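Local coordinates for period circadian protein homolog 2 (Mus musculus, PDB 3GDI), which is a circadian clock protein that probably acts in transcription regulation, meeting partner proteins and a second copy of itself through tandem PAS domains, at residues T168-P173 against I259-G264; N174-A179 against L195-V200; T246-F251 against G264-R269. One frame throughout, in Å; residues are numbered along the deposited sequence.

How the contacts relate
All three contacts lie in the second PAS fold of the chain, on one antiparallel sheet ordered 177-180, 166-171, 259-268, 241-252, 227-235. Contact 1 pairs strands 166-171 and 259-268 in the middle; contact 2 ties edge strand 177-180 to the loop between helices 192-195 and 200-203; contact 3 joins hairpin strands 241-252 and 259-268. About 9 Å separates the centres of contacts 1 and 2, about 10 Å those of 1 and 3, about 15 Å those of 2 and 3. Along the chain contact 2 falls between the halves of contact 1, whereas contacts 1 and 3 alternate and share G264. Each touches the second subunit, so this sheet also serves the dimer contact.

Contact 1 (T168-P173 against I259-G264); sequences TTTHTP and ISFIIG
T169 and H171 pair with G264 and I262 as antiparallel hydrogen-bonded partners, joining the first and last strands of the PAS fold at the middle of its sheet. G264 N donates to T169 O at 2.8 Å. The return bond, T169 N to G264 O, is 3.0 Å, and H171 and I262 exchange a similar pair. T170 and I263, the non-hydrogen-bonded pair between them, turn their polar backbone atoms outward: T170 bonds to Q178 and A179, and I263 to S249. Beside this ladder a water lies 2.6 Å from T169 OG1 and 2.8 Å from H171 ND1, and makes weak bonds to T169 O and I262 O. The other ring nitrogen, H171 NE2, bonds to H216 of helix 209-221, so both imidazole nitrogens have partners. With CG between the backbone N and the carbonyl carbon (chi1 64°), the imidazole reaches across to I262, whose CB sits over one ring face in a CH-pi contact, 3.5 Å from the centroid and 17° off the normal. Cut back to an alanine, this side chain would probably leave H216 and the water without a partner and open a gap beside I262. On the other sheet face, the T170 methyl CG2 meets the F261 ring at CD2 (3.7 Å), while T170 OG1 lies alongside I263 CG2; the F261 ring also stacks on F261 of the second subunit. A classic beta bulge near the start of the last strand sets S260 and F261 together opposite F251. T172 OG1, just past the first strand, hydrogen-bonds to N174 OD1. Beyond it the proline ring rests on backbone oxygens, P173 CG 3.4 Å from I259 O and P173 CD equally close to S260 O.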
loop_
_atom_site.group_PDB
_atom_site.type_symbol
_atom_site.label_atom_id
_atom_site.label_comp_id
_atom_site.label_asym_id
_atom_site.label_seq_id
_atom_site.Cartn_x
_atom_site.Cartn_y
_atom_site.Cartn_z
ATOM N N THR A 168 3.478 13.905 7.717
ATOM C CA THR A 168 2.908 12.817 8.500
ATOM C C THR A 168 3.337 11.444 7.997
ATOM O O THR A 168 3.717 11.278 6.846
ATOM C CB THR A 168 1.370 12.855 8.503
ATOM O OG1 THR A 168 0.885 12.407 7.234
ATOM C CG2 THR A 168 0.864 14.274 8.750
ATOM N N THR A 169 3.282 10.464 8.889
ATOM C CA THR A 169 3.629 9.097 8.559
ATOM C C THR A 169 2.554 8.204 9.156
ATOM O O THR A 169 1.962 8.527 10.194
ATOM C CB THR A 169 4.967 8.690 9.167
ATOM O OG1 THR A 169 4.893 8.821 10.590
ATOM C CG2 THR A 169 6.088 9.554 8.633
ATOM N N THR A 170 2.305 7.083 8.491
ATOM C CA THR A 170 1.319 6.115 8.948
ATOM C C THR A 170 1.976 4.742 8.944
ATOM O O THR A 170 2.740 4.431 8.046
ATOM C CB THR A 170 0.108 6.072 8.001
ATOM O OG1 THR A 170 -0.484 7.372 7.935
ATOM C CG2 THR A 170 -0.937 5.071 8.497
ATOM N N HIS A 171 1.721 3.933 9.957
ATOM C CA HIS A 171 2.275 2.595 9.961
ATOM C C HIS A 171 1.341 1.558 10.583
ATOM O O HIS A 171 0.483 1.880 11.404
ATOM C CB HIS A 171 3.687 2.544 10.586
ATOM C CG HIS A 171 3.773 2.902 12.042
ATOM N ND1 HIS A 171 4.066 4.178 12.481
ATOM C CD2 HIS A 171 3.760 2.122 13.148
ATOM C CE1 HIS A 171 4.240 4.167 13.789
ATOM N NE2 HIS A 171 4.062 2.930 14.221
ATOM N N THR A 172 1.474 0.319 10.129
ATOM C CA THR A 172 0.656 -0.770 10.625
ATOM C C THR A 172 1.226 -1.278 11.944
ATOM O O THR A 172 2.330 -0.909 12.345
ATOM C CB THR A 172 0.579 -1.926 9.584
ATOM O OG1 THR A 172 1.833 -2.048 8.902
ATOM C CG2 THR A 172 -0.515 -1.663 8.568
ATOM N N PRO A 173 0.478 -2.132 12.646
ATOM C CA PRO A 173 0.992 -2.634 13.920
ATOM C C PRO A 173 2.340 -3.331 13.817
ATOM O O PRO A 173 3.138 -3.255 14.745
ATOM C CB PRO A 173 -0.123 -3.562 14.391
ATOM C CG PRO A 173 -1.358 -2.906 13.824
ATOM C CD PRO A 173 -0.902 -2.596 12.418
ATOM N N ILE A 259 -6.095 -1.768 17.169
ATOM C CA ILE A 259 -5.468 -0.688 16.425
ATOM C C ILE A 259 -5.113 -1.192 15.028
ATOM O O ILE A 259 -4.500 -2.256 14.898
ATOM C CB ILE A 259 -4.178 -0.201 17.157
ATOM C CG1 ILE A 259 -4.568 0.744 18.295
ATOM C CG2 ILE A 259 -3.202 0.445 16.169
ATOM C CD1 ILE A 259 -3.399 1.486 18.931
ATOM N N SER A 260 -5.514 -0.436 13.997
ATOM C CA SER A 260 -5.229 -0.779 12.603
ATOM C C SER A 260 -4.042 0.017 12.038
ATOM O O SER A 260 -3.287 -0.500 11.211
ATOM C CB SER A 260 -6.446 -0.521 11.722
ATOM O OG SER A 260 -7.555 -1.292 12.126
ATOM N N PHE A 261 -3.893 1.272 12.466
ATOM C CA PHE A 261 -2.794 2.126 12.017
ATOM C C PHE A 261 -2.321 3.045 13.141
ATOM O O PHE A 261 -3.076 3.368 14.048
ATOM C CB PHE A 261 -3.216 3.063 10.878
ATOM C CG PHE A 261 -3.777 2.378 9.683
ATOM C CD1 PHE A 261 -5.150 2.221 9.541
ATOM C CD2 PHE A 261 -2.933 1.926 8.669
ATOM C CE1 PHE A 261 -5.682 1.628 8.410
ATOM C CE2 PHE A 261 -3.452 1.326 7.522
ATOM C CZ PHE A 261 -4.827 1.175 7.389
ATOM N N ILE A 262 -1.072 3.484 13.052
ATOM C CA ILE A 262 -0.504 4.424 14.010
ATOM C C ILE A 262 -0.176 5.607 13.118
ATOM O O ILE A 262 0.509 5.423 12.115
ATOM C CB ILE A 262 0.823 3.927 14.594
ATOM C CG1 ILE A 262 0.630 2.582 15.309
ATOM C CG2 ILE A 262 1.390 4.986 15.534
ATOM C CD1 ILE A 262 -0.021 2.705 16.674
ATOM N N ILE A 263 -0.667 6.802 13.444
ATOM C CA ILE A 263 -0.379 7.984 12.634
ATOM C C ILE A 263 0.397 9.023 13.405
ATOM O O ILE A 263 0.085 9.308 14.558
ATOM C CB ILE A 263 -1.643 8.660 12.130
ATOM C CG1 ILE A 263 -2.658 8.757 13.264
ATOM C CG2 ILE A 263 -2.184 7.910 10.949
ATOM C CD1 ILE A 263 -3.994 9.347 12.849
ATOM N N GLY A 264 1.405 9.599 12.760
ATOM C CA GLY A 264 2.207 10.613 13.409
ATOM C C GLY A 264 2.250 11.880 12.579
ATOM O O GLY A 264 2.307 11.834 11.353
HETATM O O HOH W 1 3.563 6.824 11.652
#

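Contact 2 (N174-A179 against L195-V200); sequences NCLFQA and LIETPV
L176 and P199 bring their backbones together in a single bridge with two hydrogen bonds flanking it, V200 N to C175 O (2.9 Å, nearly straight at 169°) and F177 N to T198 O; a third, E197 N to F177 O, lies beyond, its donor standing well out of the carbonyl plane. The loop 195-200 bends through a type II beta turn from L195 to T198, with E197 at positive phi (78°). L195 O is gripped twice, by T198 N and by T198 OG1 (2.9 Å), both from the same face of its carbonyl plane. F177 carries most of the side-chain contact. V200 CG2 lies over the centre of the F177 ring in a CH-pi contact, 4.0 Å from the centroid, whereas L195 O approaches the ring edge at CD2 (3.1 Å) and T198 OG1 lies in plane at the same edge. L195 runs alongside, its CD2 3.7 Å from F177 CE2. L176 lays CG against E197 O. At the start of the segment N174 OD1 accepts from L176 N at 3.1 Å, an Asx turn; a water joins N174 ND2 to E197 OE2. T170 is met by two residues at once, Q178 and A179, in a classic beta bulge. The edge strand 177-180 of a PAS sheet is tied here to the loop between two of the short helices that follow it.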
loop_
_atom_site.group_PDB
_atom_site.type_symbol
_atom_site.label_atom_id
_atom_site.label_comp_id
_atom_site.label_asym_id
_atom_site.label_seq_id
_atom_site.Cartn_x
_atom_site.Cartn_y
_atom_site.Cartn_z
ATOM N N ASN A 174 2.608 -3.999 12.691
ATOM C CA ASN A 174 3.892 -4.694 12.504
ATOM C C ASN A 174 5.026 -3.678 12.340
ATOM O O ASN A 174 6.176 -4.046 12.083
ATOM C CB ASN A 174 3.857 -5.630 11.281
ATOM C CG ASN A 174 3.653 -4.881 9.984
ATOM O OD1 ASN A 174 3.560 -3.656 9.977
ATOM N ND2 ASN A 174 3.577 -5.606 8.883
ATOM N N CYS A 175 4.689 -2.400 12.475
ATOM C CA CYS A 175 5.669 -1.324 12.390
ATOM C C CYS A 175 6.378 -1.061 11.065
ATOM O O CYS A 175 7.515 -0.597 11.062
ATOM C CB CYS A 175 6.718 -1.492 13.488
ATOM S SG CYS A 175 6.060 -1.152 15.132
ATOM N N LEU A 176 5.714 -1.365 9.953
ATOM C CA LEU A 176 6.255 -1.078 8.631
ATOM C C LEU A 176 5.445 0.122 8.129
ATOM O O LEU A 176 4.221 0.149 8.281
ATOM C CB LEU A 176 6.031 -2.256 7.685
ATOM C CG LEU A 176 7.011 -3.423 7.678
ATOM C CD1 LEU A 176 7.716 -3.528 9.019
ATOM C CD2 LEU A 176 6.243 -4.701 7.320
ATOM N N PHE A 177 6.106 1.112 7.542
ATOM C CA PHE A 177 5.382 2.286 7.035
ATOM C C PHE A 177 4.249 1.835 6.125
ATOM O O PHE A 177 4.361 0.815 5.454
ATOM C CB PHE A 177 6.316 3.200 6.225
ATOM C CG PHE A 177 7.292 3.978 7.065
ATOM C CD1 PHE A 177 6.845 4.963 7.953
ATOM C CD2 PHE A 177 8.653 3.728 6.979
ATOM C CE1 PHE A 177 7.744 5.686 8.743
ATOM C CE2 PHE A 177 9.560 4.448 7.766
ATOM C CZ PHE A 177 9.099 5.430 8.650
ATOM N N GLN A 178 3.156 2.590 6.100
ATOM C CA GLN A 178 2.035 2.273 5.223
ATOM C C GLN A 178 1.929 3.391 4.181
ATOM O O GLN A 178 1.494 3.184 3.038
ATOM C CB GLN A 178 0.723 2.170 6.023
ATOM C CG GLN A 178 -0.505 1.870 5.159
ATOM C CD GLN A 178 -1.155 3.143 4.611
ATOM O OE1 GLN A 178 -1.909 3.111 3.625
ATOM N NE2 GLN A 178 -0.887 4.263 5.264
ATOM N N ALA A 179 2.329 4.584 4.606
ATOM C CA ALA A 179 2.302 5.741 3.746
ATOM C C ALA A 179 3.082 6.856 4.401
ATOM O O ALA A 179 3.291 6.861 5.618
ATOM C CB ALA A 179 0.876 6.183 3.510
ATOM N N LEU A 195 10.252 4.310 1.503
ATOM C CA LEU A 195 9.890 4.021 2.889
ATOM C C LEU A 195 8.700 3.086 3.081
ATOM O O LEU A 195 8.584 2.451 4.123
ATOM C CB LEU A 195 9.614 5.336 3.627
ATOM C CG LEU A 195 10.865 6.181 3.850
ATOM C CD1 LEU A 195 10.531 7.597 4.296
ATOM C CD2 LEU A 195 11.703 5.464 4.890
ATOM N N ILE A 196 7.814 2.995 2.096
ATOM C CA ILE A 196 6.655 2.126 2.246
ATOM C C ILE A 196 7.068 0.666 2.404
ATOM O O ILE A 196 7.837 0.149 1.601
ATOM C CB ILE A 196 5.691 2.255 1.045
ATOM C CG1 ILE A 196 5.056 3.643 1.030
ATOM C CG2 ILE A 196 4.585 1.226 1.150
ATOM C CD1 ILE A 196 4.136 3.879 -0.159
ATOM N N GLU A 197 6.553 0.015 3.448
ATOM C CA GLU A 197 6.838 -1.391 3.743
ATOM C C GLU A 197 8.191 -1.662 4.399
ATOM O O GLU A 197 8.643 -2.813 4.438
ATOM C CB GLU A 197 6.738 -2.245 2.473
ATOM C CG GLU A 197 5.394 -2.187 1.757
ATOM C CD GLU A 197 4.301 -2.939 2.481
ATOM O OE1 GLU A 197 3.225 -3.132 1.878
ATOM O OE2 GLU A 197 4.509 -3.333 3.647
ATOM N N THR A 198 8.844 -0.624 4.909
ATOM C CA THR A 198 10.127 -0.816 5.574
ATOM C C THR A 198 9.961 -0.525 7.066
ATOM O O THR A 198 9.044 0.194 7.463
ATOM C CB THR A 198 11.215 0.091 4.961
ATOM O OG1 THR A 198 11.030 1.442 5.396
ATOM C CG2 THR A 198 11.134 0.050 3.437
ATOM N N PRO A 199 10.850 -1.074 7.914
ATOM C CA PRO A 199 10.740 -0.839 9.357
ATOM C C PRO A 199 10.820 0.621 9.743
ATOM O O PRO A 199 11.734 1.329 9.344
ATOM C CB PRO A 199 11.911 -1.642 9.943
ATOM C CG PRO A 199 12.149 -2.727 8.920
ATOM C CD PRO A 199 12.006 -1.943 7.620
ATOM N N VAL A 200 9.850 1.057 10.527
ATOM C CA VAL A 200 9.805 2.417 11.025
ATOM C C VAL A 200 11.042 2.667 11.876
ATOM O O VAL A 200 11.715 3.683 11.735
ATOM C CB VAL A 200 8.573 2.610 11.922
ATOM C CG1 VAL A 200 8.656 3.935 12.668
ATOM C CG2 VAL A 200 7.312 2.519 11.080
HETATM O O HOH W 2 3.191 -4.147 6.401
#

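Contact 3 (T246-F251 against G264-R269); sequences TSWSSF and GRHKVR
R265 N donates to S247 O at 3.0 Å, an almost straight bond (165°) in the carbonyl plane, and S247 N returns a longer one of 3.2 Å to R265 O, so this hydrogen-bonded pair pins the two hairpin strands. The axes of strands 246-251 and 264-268 come within 4.8 Å and run almost antiparallel. S247 O also receives a CA-H contact from G264 (CA to O 3.4 Å). On one sheet face W248 has CG anti to its own carbonyl carbon (chi1 -64°), and its indole comes close to the glycine, CE3 3.8 Å from G264 CA. A CB on G264 would lie too close to W248 CZ3, consistent with the ring's near approach to a bare backbone. H266 turns an edge toward the W248 face in an offset edge-to-face pair, centroids 5.4 Å apart and planes at 75°. T246 lies beside H266 and sets CG2 over the W248 rim; the fine placement of the imidazole against T246 is doubtful. On the other face the CB atoms of S247 and R265 are neighbours; S247 OG makes a weak hydrogen bond to W255 of the second subunit, against which R265 also packs. W248 packs against I215 and I219 of helix 209-221 and touches H171, H266 meets F167 of strand 166-171, and strand 227-235 bonds to T246 and W248 along the far side of strand 241-252.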
loop_
_atom_site.group_PDB
_atom_site.type_symbol
_atom_site.label_atom_id
_atom_site.label_comp_id
_atom_site.label_asym_id
_atom_site.label_seq_id
_atom_site.Cartn_x
_atom_site.Cartn_y
_atom_site.Cartn_z
ATOM N N THR A 246 6.942 15.415 17.684
ATOM C CA THR A 246 5.864 14.602 17.168
ATOM C C THR A 246 4.609 14.500 17.990
ATOM O O THR A 246 4.634 14.566 19.214
ATOM C CB THR A 246 6.364 13.173 16.910
ATOM O OG1 THR A 246 7.486 13.214 16.015
ATOM C CG2 THR A 246 5.261 12.324 16.305
ATOM N N SER A 247 3.505 14.333 17.279
ATOM C CA SER A 247 2.198 14.156 17.883
ATOM C C SER A 247 1.758 12.768 17.406
ATOM O O SER A 247 1.732 12.502 16.209
ATOM C CB SER A 247 1.236 15.223 17.382
ATOM O OG SER A 247 -0.105 14.810 17.583
ATOM N N TRP A 248 1.432 11.884 18.339
ATOM C CA TRP A 248 1.037 10.530 17.982
ATOM C C TRP A 248 -0.441 10.201 18.189
ATOM O O TRP A 248 -1.065 10.658 19.146
ATOM C CB TRP A 248 1.874 9.515 18.759
ATOM C CG TRP A 248 3.335 9.548 18.436
ATOM C CD1 TRP A 248 4.327 10.127 19.177
ATOM C CD2 TRP A 248 3.972 9.002 17.263
ATOM N NE1 TRP A 248 5.540 9.977 18.539
ATOM C CE2 TRP A 248 5.349 9.295 17.361
ATOM C CE3 TRP A 248 3.506 8.301 16.137
ATOM C CZ2 TRP A 248 6.268 8.916 16.377
ATOM C CZ3 TRP A 248 4.415 7.926 15.158
ATOM C CH2 TRP A 248 5.784 8.236 15.286
ATOM N N SER A 249 -0.985 9.389 17.281
ATOM C CA SER A 249 -2.379 8.972 17.355
ATOM C C SER A 249 -2.579 7.600 16.691
ATOM O O SER A 249 -1.648 7.034 16.108
ATOM C CB SER A 249 -3.270 10.013 16.683
ATOM O OG SER A 249 -4.625 9.811 17.048
ATOM N N SER A 250 -3.787 7.055 16.779
ATOM C CA SER A 250 -4.044 5.756 16.174
ATOM C C SER A 250 -5.444 5.660 15.616
ATOM O O SER A 250 -6.336 6.395 16.031
ATOM C CB SER A 250 -3.859 4.643 17.207
ATOM O OG SER A 250 -4.668 4.881 18.341
ATOM N N PHE A 251 -5.625 4.766 14.651
ATOM C CA PHE A 251 -6.941 4.527 14.094
ATOM C C PHE A 251 -7.347 3.183 14.694
ATOM O O PHE A 251 -6.644 2.190 14.526
ATOM C CB PHE A 251 -6.896 4.456 12.565
ATOM C CG PHE A 251 -6.642 5.789 11.898
ATOM C CD1 PHE A 251 -7.206 6.960 12.408
ATOM C CD2 PHE A 251 -5.866 5.872 10.746
ATOM C CE1 PHE A 251 -7.007 8.197 11.774
ATOM C CE2 PHE A 251 -5.658 7.095 10.106
ATOM C CZ PHE A 251 -6.231 8.262 10.620
ATOM N N GLY A 264 1.405 9.599 12.760
ATOM C CA GLY A 264 2.207 10.613 13.409
ATOM C C GLY A 264 2.250 11.880 12.579
ATOM O O GLY A 264 2.307 11.834 11.353
ATOM N N ARG A 265 2.205 13.024 13.252
ATOM C CA ARG A 265 2.262 14.309 12.574
ATOM C C ARG A 265 3.531 14.939 13.083
ATOM O O ARG A 265 3.610 15.324 14.242
ATOM C CB ARG A 265 1.074 15.179 12.952
ATOM C CG ARG A 265 1.050 16.477 12.185
ATOM C CD ARG A 265 -0.085 17.334 12.615
ATOM N NE ARG A 265 -0.467 18.268 11.568
ATOM C CZ ARG A 265 -0.078 19.535 11.523
ATOM N NH1 ARG A 265 0.713 20.017 12.475
ATOM N NH2 ARG A 265 -0.493 20.319 10.531
ATOM N N HIS A 266 4.517 15.057 12.207
ATOM C CA HIS A 266 5.810 15.576 12.598
ATOM C C HIS A 266 6.143 17.001 12.218
ATOM O O HIS A 266 5.755 17.490 11.163
ATOM C CB HIS A 266 6.893 14.657 12.046
ATOM C CG HIS A 266 6.615 13.206 12.274
ATOM N ND1 HIS A 266 6.184 12.365 11.272
ATOM C CD2 HIS A 266 6.662 12.458 13.400
ATOM C CE1 HIS A 266 5.977 11.160 11.771
ATOM N NE2 HIS A 266 6.259 11.189 13.060
ATOM N N LYS A 267 6.888 17.653 13.098
ATOM C CA LYS A 267 7.328 19.016 12.870
ATOM C C LYS A 267 8.832 18.964 13.045
ATOM O O LYS A 267 9.328 18.616 14.123
ATOM C CB LYS A 267 6.700 19.955 13.900
ATOM C CG LYS A 267 6.595 21.397 13.430
ATOM C CD LYS A 267 7.660 22.290 14.064
ATOM C CE LYS A 267 7.350 22.565 15.538
ATOM N NZ LYS A 267 8.477 23.245 16.242
ATOM N N VAL A 268 9.564 19.265 11.977
ATOM C CA VAL A 268 11.010 19.239 12.073
ATOM C C VAL A 268 11.459 20.536 12.709
ATOM O O VAL A 268 11.346 21.614 12.130
ATOM C CB VAL A 268 11.697 19.004 10.687
ATOM C CG1 VAL A 268 10.682 19.074 9.578
ATOM C CG2 VAL A 268 12.831 19.988 10.472
ATOM N N ARG A 269 11.945 20.414 13.937
ATOM C CA ARG A 269 12.397 21.555 14.705
ATOM C C ARG A 269 13.842 21.909 14.351
ATOM O O ARG A 269 14.247 23.073 14.439
ATOM C CB ARG A 269 12.268 21.239 16.189
ATOM C CG ARG A 269 12.147 22.462 17.073
ATOM C CD ARG A 269 12.072 22.031 18.521
ATOM N NE ARG A 269 13.245 21.239 18.884
ATOM C CZ ARG A 269 13.256 20.351 19.869
ATOM N NH1 ARG A 269 12.156 20.144 20.578
ATOM N NH2 ARG A 269 14.363 19.677 20.151
#